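Long-range contacts in putative uncharacterized protein (Mycobacterium avium, PDB 2Z6V), which is probably a sulfotransferase (STF9) that, as in its family, would transfer a sulfuryl group from PAPS to an acceptor not yet identified: residues 45-50 against 85-90; 192-197 against 228-233; 198-203 against 221-226. All blocks are in the same frame, centred on the assembly; numbering follows the deposited sequence.

How the contacts relate
From the N terminus, contact 1 comes first: the loop between helices 30-41 and 50-64 meets helix 70-96, closing a largely helical excursion. Contact 2 follows in series, joining the turn at helix 192-195 to helix 224-238. Contact 3 is nested inside the loop closed by contact 2 and ties the chain just after that turn to the start of the same helix. None of the three crosses another. Centres of contacts 2 and 3 lie about 9 Å apart, and both touch the bound palmitic acid. Contact 1 reaches contact 3 through R87 NH1 and D198 OD1, 2.7 Å apart in a salt bridge, tying helix 70-96 to the chain that follows helix 192-195.

Contact 1. Residues 45-50 against 85-90; sequences EIDSDS and GRRLQV
I46 and L88 mark the nearest backbone approach, their CA atoms 5.8 Å apart, where the irregular 45-50 segment passes a turn of helix 70-96. A water donates to E45 O and to L88 O, bridging the two backbones. The rest of the packing is aliphatic: L88 CD2 lies 4.1 Å from I46 CB, and I46 CD1 reaches the CG methylene of R87, 3.9 Å away, the side chains crossing at about a right angle. F34 of helix 30-41 touches both I46 and L88.

Between the segments the main polar link is the R87-D47 salt bridge. The arginine engages the carboxylate side-on: NE donates to D47 OD1 on its syn lone pair at 3.1 Å, and NH2 donates to OD2, also at 3.1 Å and at 166°. The two planes are inclined by 34°. A bend at chi2 (67°) follows the straight start of the R87 chain and brings the guanidinium edge to the D47 carboxylate. S50 OG lies 3.0 Å from R87 NH2, near the guanidinium plane; it is hydrogen-bonded to D198. S48 OG receives a weak capping bond from S50 N ahead of the turn into helix 50-64.

R87 NH1 completes the set with D198 and Q197 O, while Y229 adds a cation-pi contact. Two carboxylates would be expected to offset the charge of this buried guanidinium, and the several bonds to restrict its rotation.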
loop_
_atom_site.group_PDB
_atom_site.type_symbol
_atom_site.label_atom_id
_atom_site.label_comp_id
_atom_site.label_asym_id
_atom_site.label_seq_id
_atom_site.Cartn_x
_atom_site.Cartn_y
_atom_site.Cartn_z
ATOM N N GLU A 45 9.422 14.115 -20.712
ATOM C CA GLU A 45 10.398 14.472 -19.693
ATOM C C GLU A 45 10.100 13.752 -18.382
ATOM O O GLU A 45 8.958 13.429 -18.089
ATOM C CB GLU A 45 10.405 15.981 -19.455
ATOM C CG GLU A 45 10.961 16.796 -20.607
ATOM C CD GLU A 45 11.220 18.240 -20.207
ATOM O OE1 GLU A 45 11.545 19.054 -21.100
ATOM O OE2 GLU A 45 11.106 18.564 -19.000
ATOM N N ILE A 46 11.137 13.499 -17.597
ATOM C CA ILE A 46 10.973 12.821 -16.323
ATOM C C ILE A 46 11.969 13.418 -15.334
ATOM O O ILE A 46 12.977 13.993 -15.740
ATOM C CB ILE A 46 11.183 11.303 -16.483
ATOM C CG1 ILE A 46 10.573 10.573 -15.292
ATOM C CG2 ILE A 46 12.656 10.982 -16.622
ATOM C CD1 ILE A 46 10.341 9.096 -15.554
ATOM N N ASP A 47 11.689 13.293 -14.040
ATOM C CA ASP A 47 12.561 13.886 -13.031
ATOM C C ASP A 47 13.913 13.221 -12.822
ATOM O O ASP A 47 14.892 13.901 -12.518
ATOM C CB ASP A 47 11.826 14.007 -11.684
ATOM C CG ASP A 47 11.128 12.724 -11.270
ATOM O OD1 ASP A 47 10.084 12.385 -11.872
ATOM O OD2 ASP A 47 11.624 12.056 -10.337
ATOM N N SER A 48 13.980 11.906 -12.979
ATOM C CA SER A 48 15.243 11.215 -12.788
ATOM C C SER A 48 15.279 9.854 -13.458
ATOM O O SER A 48 14.413 9.515 -14.259
ATOM C CB SER A 48 15.541 11.059 -11.297
ATOM O OG SER A 48 14.668 10.119 -10.701
ATOM N N ASP A 49 16.289 9.077 -13.094
ATOM C CA ASP A 49 16.542 7.753 -13.647
ATOM C C ASP A 49 16.139 6.631 -12.684
ATOM O O ASP A 49 16.143 5.454 -13.056
ATOM C CB ASP A 49 18.041 7.644 -13.935
ATOM C CG ASP A 49 18.363 6.651 -15.023
ATOM O OD1 ASP A 49 19.532 6.198 -15.079
ATOM O OD2 ASP A 49 17.459 6.337 -15.834
ATOM N N SER A 50 15.801 7.005 -11.451
ATOM C CA SER A 50 15.448 6.054 -10.392
ATOM C C SER A 50 14.434 4.965 -10.722
ATOM O O SER A 50 14.477 3.879 -10.141
ATOM C CB SER A 50 14.972 6.814 -9.149
ATOM O OG SER A 50 13.802 7.563 -9.413
ATOM N N GLY A 85 3.405 6.141 -16.598
ATOM C CA GLY A 85 2.740 7.275 -17.215
ATOM C C GLY A 85 2.353 8.305 -16.166
ATOM O O GLY A 85 2.423 9.514 -16.415
ATOM N N ARG A 86 1.938 7.829 -14.988
ATOM C CA ARG A 86 1.563 8.717 -13.890
ATOM C C ARG A 86 2.781 9.524 -13.474
ATOM O O ARG A 86 2.698 10.731 -13.224
ATOM C CB ARG A 86 1.061 7.908 -12.699
ATOM C CG ARG A 86 -0.348 7.421 -12.865
ATOM C CD ARG A 86 -0.562 6.116 -12.152
ATOM N NE ARG A 86 -1.672 5.426 -12.782
ATOM C CZ ARG A 86 -1.843 4.115 -12.768
ATOM N NH1 ARG A 86 -0.968 3.333 -12.145
ATOM N NH2 ARG A 86 -2.884 3.589 -13.398
ATOM N N ARG A 87 3.912 8.831 -13.397
ATOM C CA ARG A 87 5.180 9.441 -13.029
ATOM C C ARG A 87 5.450 10.584 -14.006
ATOM O O ARG A 87 5.850 11.664 -13.603
ATOM C CB ARG A 87 6.283 8.381 -13.104
ATOM C CG ARG A 87 7.679 8.855 -12.754
ATOM C CD ARG A 87 7.798 9.234 -11.310
ATOM N NE ARG A 87 9.188 9.507 -10.960
ATOM C CZ ARG A 87 10.080 8.578 -10.627
ATOM N NH1 ARG A 87 9.736 7.293 -10.592
ATOM N NH2 ARG A 87 11.319 8.938 -10.314
ATOM N N LEU A 88 5.207 10.337 -15.290
ATOM C CA LEU A 88 5.410 11.349 -16.325
ATOM C C LEU A 88 4.448 12.515 -16.158
ATOM O O LEU A 88 4.829 13.675 -16.322
ATOM C CB LEU A 88 5.219 10.739 -17.717
ATOM C CG LEU A 88 6.315 9.774 -18.170
ATOM C CD1 LEU A 88 5.936 9.125 -19.487
ATOM C CD2 LEU A 88 7.621 10.539 -18.294
ATOM N N GLN A 89 3.198 12.198 -15.834
ATOM C CA GLN A 89 2.175 13.220 -15.648
ATOM C C GLN A 89 2.461 14.127 -14.452
ATOM O O GLN A 89 2.264 15.339 -14.525
ATOM C CB GLN A 89 0.798 12.562 -15.494
ATOM C CG GLN A 89 0.319 11.853 -16.746
ATOM C CD GLN A 89 -1.126 11.399 -16.653
ATOM O OE1 GLN A 89 -2.027 12.198 -16.407
ATOM N NE2 GLN A 89 -1.355 10.108 -16.860
ATOM N N VAL A 90 2.936 13.541 -13.357
ATOM C CA VAL A 90 3.233 14.320 -12.161
ATOM C C VAL A 90 4.441 15.230 -12.369
ATOM O O VAL A 90 4.506 16.328 -11.813
ATOM C CB VAL A 90 3.494 13.401 -10.939
ATOM C CG1 VAL A 90 3.940 14.235 -9.735
ATOM C CG2 VAL A 90 2.227 12.624 -10.600
HETATM O O HOH W 1 6.768 14.658 -18.278
#

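Contact 2. Residues 192-197 against 228-233; sequences MFIHNQ and EYQKRY. With PLM (palmitic acid), chain C.
H195 and Q230 make one of the two strongest polar links: H195 NE2 donates to Q230 OE1 at 2.8 Å and 160°. The acceptor lies close to the imidazole plane, but the nitrogen stands above the plane of the Q230 carbonyl, not on a lone pair. The other link is a 2.7 Å bond from Y229 OH to Q197 OE1, with the amide and phenol planes far from coplanar.

The amide of Q197 serves both segments. Its NE2 donates to F193 O at 2.8 Å, on a lone pair in the carbonyl plane, and makes a weak 3.3 Å bond to Y233 OH, whose stronger partner is Q139 O.

Packing centres on I194. With CG1 anti to the carbonyl carbon (chi1 -85°), its ethyl arm lies over one face of the Y233 ring; CG1 stands 3.7 Å from the centroid, a CH-pi contact 14° off the normal. The other branch, CG2, faces the Y229 ring at CD2, 3.9 Å away. Beyond this, Y227 meets H195 edge-to-face. On the far side of the turn, M192 lies beside the palmitic acid.

The touching residues are all buried, and both glutamine carbonyls are met by a donor across the contact: Q230 by H195, Q197 by Y229. Hydrogen bonds flanking I194 would restrict how the 192-197 turn can rotate against helix 224-238, while its other side borders the palmitic acid.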
loop_
_atom_site.group_PDB
_atom_site.type_symbol
_atom_site.label_atom_id
_atom_site.label_comp_id
_atom_site.label_asym_id
_atom_site.label_seq_id
_atom_site.Cartn_x
_atom_site.Cartn_y
_atom_site.Cartn_z
ATOM N N MET A 192 1.474 2.533 -1.554
ATOM C CA MET A 192 2.046 1.554 -2.464
ATOM C C MET A 192 1.775 1.961 -3.905
ATOM O O MET A 192 2.625 1.787 -4.777
ATOM C CB MET A 192 1.440 0.175 -2.197
ATOM C CG MET A 192 1.989 -0.945 -3.065
ATOM S SD MET A 192 3.780 -1.112 -2.948
ATOM C CE MET A 192 3.971 -1.992 -1.457
ATOM N N PHE A 193 0.602 2.534 -4.144
ATOM C CA PHE A 193 0.237 2.946 -5.491
ATOM C C PHE A 193 0.818 4.267 -5.952
ATOM O O PHE A 193 0.458 4.771 -7.012
ATOM C CB PHE A 193 -1.279 2.904 -5.634
ATOM C CG PHE A 193 -1.844 1.573 -5.266
ATOM C CD1 PHE A 193 -1.506 0.446 -6.007
ATOM C CD2 PHE A 193 -2.591 1.417 -4.100
ATOM C CE1 PHE A 193 -1.890 -0.823 -5.587
ATOM C CE2 PHE A 193 -2.981 0.157 -3.669
ATOM C CZ PHE A 193 -2.628 -0.970 -4.412
ATOM N N ILE A 194 1.701 4.833 -5.132
ATOM C CA ILE A 194 2.437 6.036 -5.495
ATOM C C ILE A 194 3.828 5.455 -5.737
ATOM O O ILE A 194 4.451 5.697 -6.767
ATOM C CB ILE A 194 2.523 7.069 -4.352
ATOM C CG1 ILE A 194 1.274 7.953 -4.347
ATOM C CG2 ILE A 194 3.761 7.948 -4.534
ATOM C CD1 ILE A 194 1.254 8.914 -3.199
ATOM N N HIS A 195 4.270 4.642 -4.780
ATOM C CA HIS A 195 5.567 3.984 -4.823
ATOM C C HIS A 195 5.819 3.099 -6.052
ATOM O O HIS A 195 6.898 3.127 -6.625
ATOM C CB HIS A 195 5.771 3.139 -3.551
ATOM C CG HIS A 195 6.022 3.947 -2.312
ATOM N ND1 HIS A 195 6.658 3.426 -1.204
ATOM C CD2 HIS A 195 5.706 5.223 -1.996
ATOM C CE1 HIS A 195 6.722 4.346 -0.259
ATOM N NE2 HIS A 195 6.149 5.445 -0.713
ATOM N N ASN A 196 4.838 2.300 -6.451
ATOM C CA ASN A 196 5.030 1.433 -7.602
ATOM C C ASN A 196 5.329 2.247 -8.858
ATOM O O ASN A 196 5.823 1.706 -9.853
ATOM C CB ASN A 196 3.809 0.527 -7.805
ATOM C CG ASN A 196 2.594 1.281 -8.294
ATOM O OD1 ASN A 196 2.555 2.515 -8.258
ATOM N ND2 ASN A 196 1.582 0.545 -8.746
ATOM N N GLN A 197 5.061 3.552 -8.804
ATOM C CA GLN A 197 5.335 4.436 -9.939
ATOM C C GLN A 197 6.836 4.722 -10.046
ATOM O O GLN A 197 7.296 5.377 -10.990
ATOM C CB GLN A 197 4.572 5.752 -9.799
ATOM C CG GLN A 197 3.068 5.635 -10.001
ATOM C CD GLN A 197 2.331 6.910 -9.639
ATOM O OE1 GLN A 197 2.722 8.007 -10.046
ATOM N NE2 GLN A 197 1.256 6.772 -8.871
ATOM N N GLU A 228 11.019 10.451 -1.641
ATOM C CA GLU A 228 11.120 11.838 -2.076
ATOM C C GLU A 228 10.045 12.087 -3.114
ATOM O O GLU A 228 9.493 13.186 -3.200
ATOM C CB GLU A 228 12.498 12.119 -2.662
ATOM C CG GLU A 228 13.538 12.487 -1.619
ATOM C CD GLU A 228 14.945 12.217 -2.097
ATOM O OE1 GLU A 228 15.220 12.510 -3.285
ATOM O OE2 GLU A 228 15.769 11.719 -1.288
ATOM N N TYR A 229 9.745 11.057 -3.901
ATOM C CA TYR A 229 8.703 11.162 -4.908
ATOM C C TYR A 229 7.345 11.260 -4.196
ATOM O O TYR A 229 6.489 12.072 -4.562
ATOM C CB TYR A 229 8.723 9.939 -5.827
ATOM C CG TYR A 229 7.620 9.947 -6.868
ATOM C CD1 TYR A 229 7.500 11.000 -7.777
ATOM C CD2 TYR A 229 6.669 8.921 -6.917
ATOM C CE1 TYR A 229 6.462 11.038 -8.701
ATOM C CE2 TYR A 229 5.628 8.950 -7.840
ATOM C CZ TYR A 229 5.529 10.015 -8.727
ATOM O OH TYR A 229 4.493 10.062 -9.635
ATOM N N GLN A 230 7.150 10.450 -3.161
ATOM C CA GLN A 230 5.877 10.498 -2.457
ATOM C C GLN A 230 5.581 11.901 -1.949
ATOM O O GLN A 230 4.460 12.389 -2.096
ATOM C CB GLN A 230 5.841 9.521 -1.287
ATOM C CG GLN A 230 4.452 9.394 -0.710
ATOM C CD GLN A 230 4.403 8.528 0.518
ATOM O OE1 GLN A 230 5.281 7.688 0.734
ATOM N NE2 GLN A 230 3.362 8.706 1.329
ATOM N N LYS A 231 6.579 12.550 -1.355
ATOM C CA LYS A 231 6.393 13.906 -0.836
ATOM C C LYS A 231 5.951 14.881 -1.934
ATOM O O LYS A 231 5.031 15.675 -1.733
ATOM C CB LYS A 231 7.678 14.399 -0.166
ATOM C CG LYS A 231 7.627 15.857 0.280
ATOM C CD LYS A 231 8.638 16.136 1.390
ATOM C CE LYS A 231 8.514 17.569 1.892
ATOM N NZ LYS A 231 8.948 17.722 3.313
ATOM N N ARG A 232 6.597 14.816 -3.095
ATOM C CA ARG A 232 6.238 15.686 -4.216
ATOM C C ARG A 232 4.799 15.391 -4.653
ATOM O O ARG A 232 4.017 16.302 -4.936
ATOM C CB ARG A 232 7.189 15.458 -5.398
ATOM C CG ARG A 232 8.582 16.050 -5.221
ATOM C CD ARG A 232 9.405 15.873 -6.484
ATOM N NE ARG A 232 10.423 14.840 -6.318
ATOM C CZ ARG A 232 10.548 13.783 -7.105
ATOM N NH1 ARG A 232 9.717 13.612 -8.118
ATOM N NH2 ARG A 232 11.502 12.899 -6.876
ATOM N N TYR A 233 4.466 14.103 -4.702
ATOM C CA TYR A 233 3.140 13.658 -5.078
ATOM C C TYR A 233 2.137 14.289 -4.115
ATOM O O TYR A 233 1.155 14.899 -4.540
ATOM C CB TYR A 233 3.054 12.141 -4.961
ATOM C CG TYR A 233 2.049 11.479 -5.867
ATOM C CD1 TYR A 233 2.454 10.909 -7.078
ATOM C CD2 TYR A 233 0.711 11.361 -5.495
ATOM C CE1 TYR A 233 1.550 10.223 -7.900
ATOM C CE2 TYR A 233 -0.208 10.676 -6.305
ATOM C CZ TYR A 233 0.221 10.106 -7.505
ATOM O OH TYR A 233 -0.657 9.412 -8.308
HETATM C C1 PLM C . 4.323 -9.105 -2.660
HETATM O O1 PLM C . 5.289 -9.896 -2.605
HETATM O O2 PLM C . 4.024 -8.379 -3.632
HETATM C C2 PLM C . 3.416 -9.009 -1.430
HETATM C C3 PLM C . 4.234 -8.822 -0.151
HETATM C C4 PLM C . 3.353 -8.590 1.078
HETATM C C5 PLM C . 2.501 -7.327 0.934
HETATM C C6 PLM C . 1.251 -7.576 0.086
HETATM C C7 PLM C . 0.599 -6.249 -0.301
HETATM C C8 PLM C . 1.426 -5.533 -1.371
HETATM C C9 PLM C . 1.460 -4.030 -1.093
HETATM C CA PLM C . 0.052 -3.465 -0.896
HETATM C CB PLM C . 0.087 -2.129 -0.148
HETATM C CC PLM C . 0.823 -2.298 1.183
HETATM C CD PLM C . 2.339 -2.280 0.975
HETATM C CE PLM C . 3.092 -2.944 2.129
HETATM C CF PLM C . 2.755 -4.436 2.189
HETATM C CG PLM C . 3.596 -5.168 3.235
#

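Contact 3. Residues 198-203 against 221-226. With PLM (palmitic acid), chain C.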
loop_
_atom_site.group_PDB
_atom_site.type_symbol
_atom_site.label_atom_id
_atom_site.label_comp_id
_atom_site.label_asym_id
_atom_site.label_seq_id
_atom_site.Cartn_x
_atom_site.Cartn_y
_atom_site.Cartn_z
ATOM N N ASP A 198 7.596 4.250 -9.064
ATOM C CA ASP A 198 9.037 4.419 -9.092
ATOM C C ASP A 198 9.627 3.017 -9.133
ATOM O O ASP A 198 10.833 2.815 -8.991
ATOM C CB ASP A 198 9.528 5.175 -7.857
ATOM C CG ASP A 198 11.023 5.487 -7.921
ATOM O OD1 ASP A 198 11.477 6.038 -8.956
ATOM O OD2 ASP A 198 11.739 5.179 -6.939
ATOM N N PHE A 199 8.744 2.045 -9.331
ATOM C CA PHE A 199 9.113 0.638 -9.408
ATOM C C PHE A 199 9.997 0.134 -8.271
ATOM O O PHE A 199 10.949 -0.619 -8.473
ATOM C CB PHE A 199 9.722 0.355 -10.781
ATOM C CG PHE A 199 8.776 0.661 -11.904
ATOM C CD1 PHE A 199 8.791 1.905 -12.528
ATOM C CD2 PHE A 199 7.791 -0.259 -12.268
ATOM C CE1 PHE A 199 7.838 2.230 -13.489
ATOM C CE2 PHE A 199 6.829 0.058 -13.229
ATOM C CZ PHE A 199 6.851 1.303 -13.840
ATOM N N LYS A 200 9.634 0.568 -7.069
ATOM C CA LYS A 200 10.290 0.188 -5.822
ATOM C C LYS A 200 9.154 0.078 -4.802
ATOM O O LYS A 200 9.048 0.872 -3.855
ATOM C CB LYS A 200 11.292 1.251 -5.383
ATOM C CG LYS A 200 12.488 1.390 -6.303
ATOM C CD LYS A 200 13.469 2.394 -5.732
ATOM C CE LYS A 200 14.623 2.655 -6.662
ATOM N NZ LYS A 200 15.397 3.814 -6.158
ATOM N N GLY A 201 8.289 -0.901 -5.052
ATOM C CA GLY A 201 7.142 -1.161 -4.205
ATOM C C GLY A 201 6.929 -2.661 -4.143
ATOM O O GLY A 201 7.000 -3.366 -5.156
ATOM N N LEU A 202 6.664 -3.156 -2.945
ATOM C CA LEU A 202 6.479 -4.575 -2.742
ATOM C C LEU A 202 5.310 -5.190 -3.523
ATOM O O LEU A 202 5.252 -6.405 -3.675
ATOM C CB LEU A 202 6.313 -4.840 -1.244
ATOM C CG LEU A 202 6.324 -6.276 -0.728
ATOM C CD1 LEU A 202 7.606 -6.987 -1.163
ATOM C CD2 LEU A 202 6.201 -6.249 0.792
ATOM N N SER A 203 4.388 -4.374 -4.029
ATOM C CA SER A 203 3.247 -4.924 -4.755
ATOM C C SER A 203 3.644 -5.614 -6.052
ATOM O O SER A 203 3.002 -6.583 -6.459
ATOM C CB SER A 203 2.210 -3.841 -5.058
ATOM O OG SER A 203 2.716 -2.864 -5.944
ATOM N N ALA A 221 17.805 -1.931 -3.180
ATOM C CA ALA A 221 17.169 -0.691 -3.601
ATOM C C ALA A 221 17.342 0.472 -2.626
ATOM O O ALA A 221 17.157 0.331 -1.413
ATOM C CB ALA A 221 15.685 -0.933 -3.860
ATOM N N ASP A 222 17.717 1.621 -3.176
ATOM C CA ASP A 222 17.870 2.831 -2.386
ATOM C C ASP A 222 16.458 3.383 -2.399
ATOM O O ASP A 222 15.948 3.756 -3.453
ATOM C CB ASP A 222 18.810 3.804 -3.088
ATOM C CG ASP A 222 19.040 5.066 -2.288
ATOM O OD1 ASP A 222 18.053 5.664 -1.810
ATOM O OD2 ASP A 222 20.214 5.465 -2.146
ATOM N N MET A 223 15.820 3.446 -1.240
ATOM C CA MET A 223 14.443 3.913 -1.189
ATOM C C MET A 223 14.216 5.427 -1.138
ATOM O O MET A 223 13.069 5.888 -1.135
ATOM C CB MET A 223 13.733 3.235 -0.017
ATOM C CG MET A 223 13.697 1.707 -0.120
ATOM S SD MET A 223 12.843 1.099 -1.603
ATOM C CE MET A 223 11.191 1.742 -1.308
ATOM N N SER A 224 15.292 6.204 -1.134
ATOM C CA SER A 224 15.159 7.652 -1.056
ATOM C C SER A 224 14.411 8.278 -2.233
ATOM O O SER A 224 13.552 9.137 -2.036
ATOM C CB SER A 224 16.541 8.313 -0.893
ATOM O OG SER A 224 17.342 8.168 -2.052
ATOM N N SER A 225 14.731 7.862 -3.453
ATOM C CA SER A 225 14.051 8.420 -4.619
ATOM C C SER A 225 12.537 8.253 -4.483
ATOM O O SER A 225 11.762 9.145 -4.833
ATOM C CB SER A 225 14.525 7.725 -5.900
ATOM O OG SER A 225 14.271 6.326 -5.862
ATOM N N THR A 226 12.129 7.104 -3.953
ATOM C CA THR A 226 10.722 6.782 -3.785
ATOM C C THR A 226 10.007 7.661 -2.766
ATOM O O THR A 226 8.960 8.244 -3.062
ATOM C CB THR A 226 10.554 5.319 -3.367
ATOM O OG1 THR A 226 11.323 4.484 -4.247
ATOM C CG2 THR A 226 9.084 4.930 -3.416
HETATM C C1 PLM C . 4.323 -9.105 -2.660
HETATM O O1 PLM C . 5.289 -9.896 -2.605
HETATM O O2 PLM C . 4.024 -8.379 -3.632
HETATM C C2 PLM C . 3.416 -9.009 -1.430
HETATM C C3 PLM C . 4.234 -8.822 -0.151
HETATM C C4 PLM C . 3.353 -8.590 1.078
HETATM C C5 PLM C . 2.501 -7.327 0.934
HETATM C C6 PLM C . 1.251 -7.576 0.086
HETATM C C7 PLM C . 0.599 -6.249 -0.301
HETATM C C8 PLM C . 1.426 -5.533 -1.371
HETATM C C9 PLM C . 1.460 -4.030 -1.093
HETATM C CA PLM C . 0.052 -3.465 -0.896
HETATM C CB PLM C . 0.087 -2.129 -0.148
HETATM C CC PLM C . 0.823 -2.298 1.183
HETATM C CD PLM C . 2.339 -2.280 0.975
HETATM C CE PLM C . 3.092 -2.944 2.129
HETATM C CF PLM C . 2.755 -4.436 2.189
HETATM C CG PLM C . 3.596 -5.168 3.235
HETATM O O HOH W 2 18.203 1.819 -5.970
#
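D198 and K200 supply the hydrogen-bonding side chains of 198-203, and both address the start of helix 224-238. D198 OD2 takes two hydroxyl donors: T226 OG1 at 2.8 Å through the anti lone pair, and S225 OG at 3.0 Å from the syn side, 20° out of the carboxylate plane. K200 NZ donates to S225 OG at 2.8 Å, and to D222 O at the same distance, in the carbonyl plane at a C=O...N angle of 158°. Within 198-203, K200 NZ and D198 OD2 form a long salt bridge of 4.0 Å. At the helix start, D222 OD1 caps S224 N at 2.9 Å and accepts from S224 OG.

Apolar contact comes from the lysine stem. Extended beyond CG, K200 runs past T226 OG1, and its CB lies 4.1 Å from M223 SD; M223, bent at chi2 and chi3, folds its methyl toward K200 O. W216 and L217 of helix 212-219 touch this stem.

L202 and S203 line the palmitic acid, L202 CD2 lying 3.4 Å from its C3; the approach of the ligand's carboxyl group to L202 O is too short to interpret.

With OD1 of D198 engaged by R87 and S50, both carboxylate oxygens have partners. A buried lysine whose ammonium meets a backbone carbonyl and a serine hydroxyl, itself a donor to D198, thus joins the loop to the start of helix 224-238.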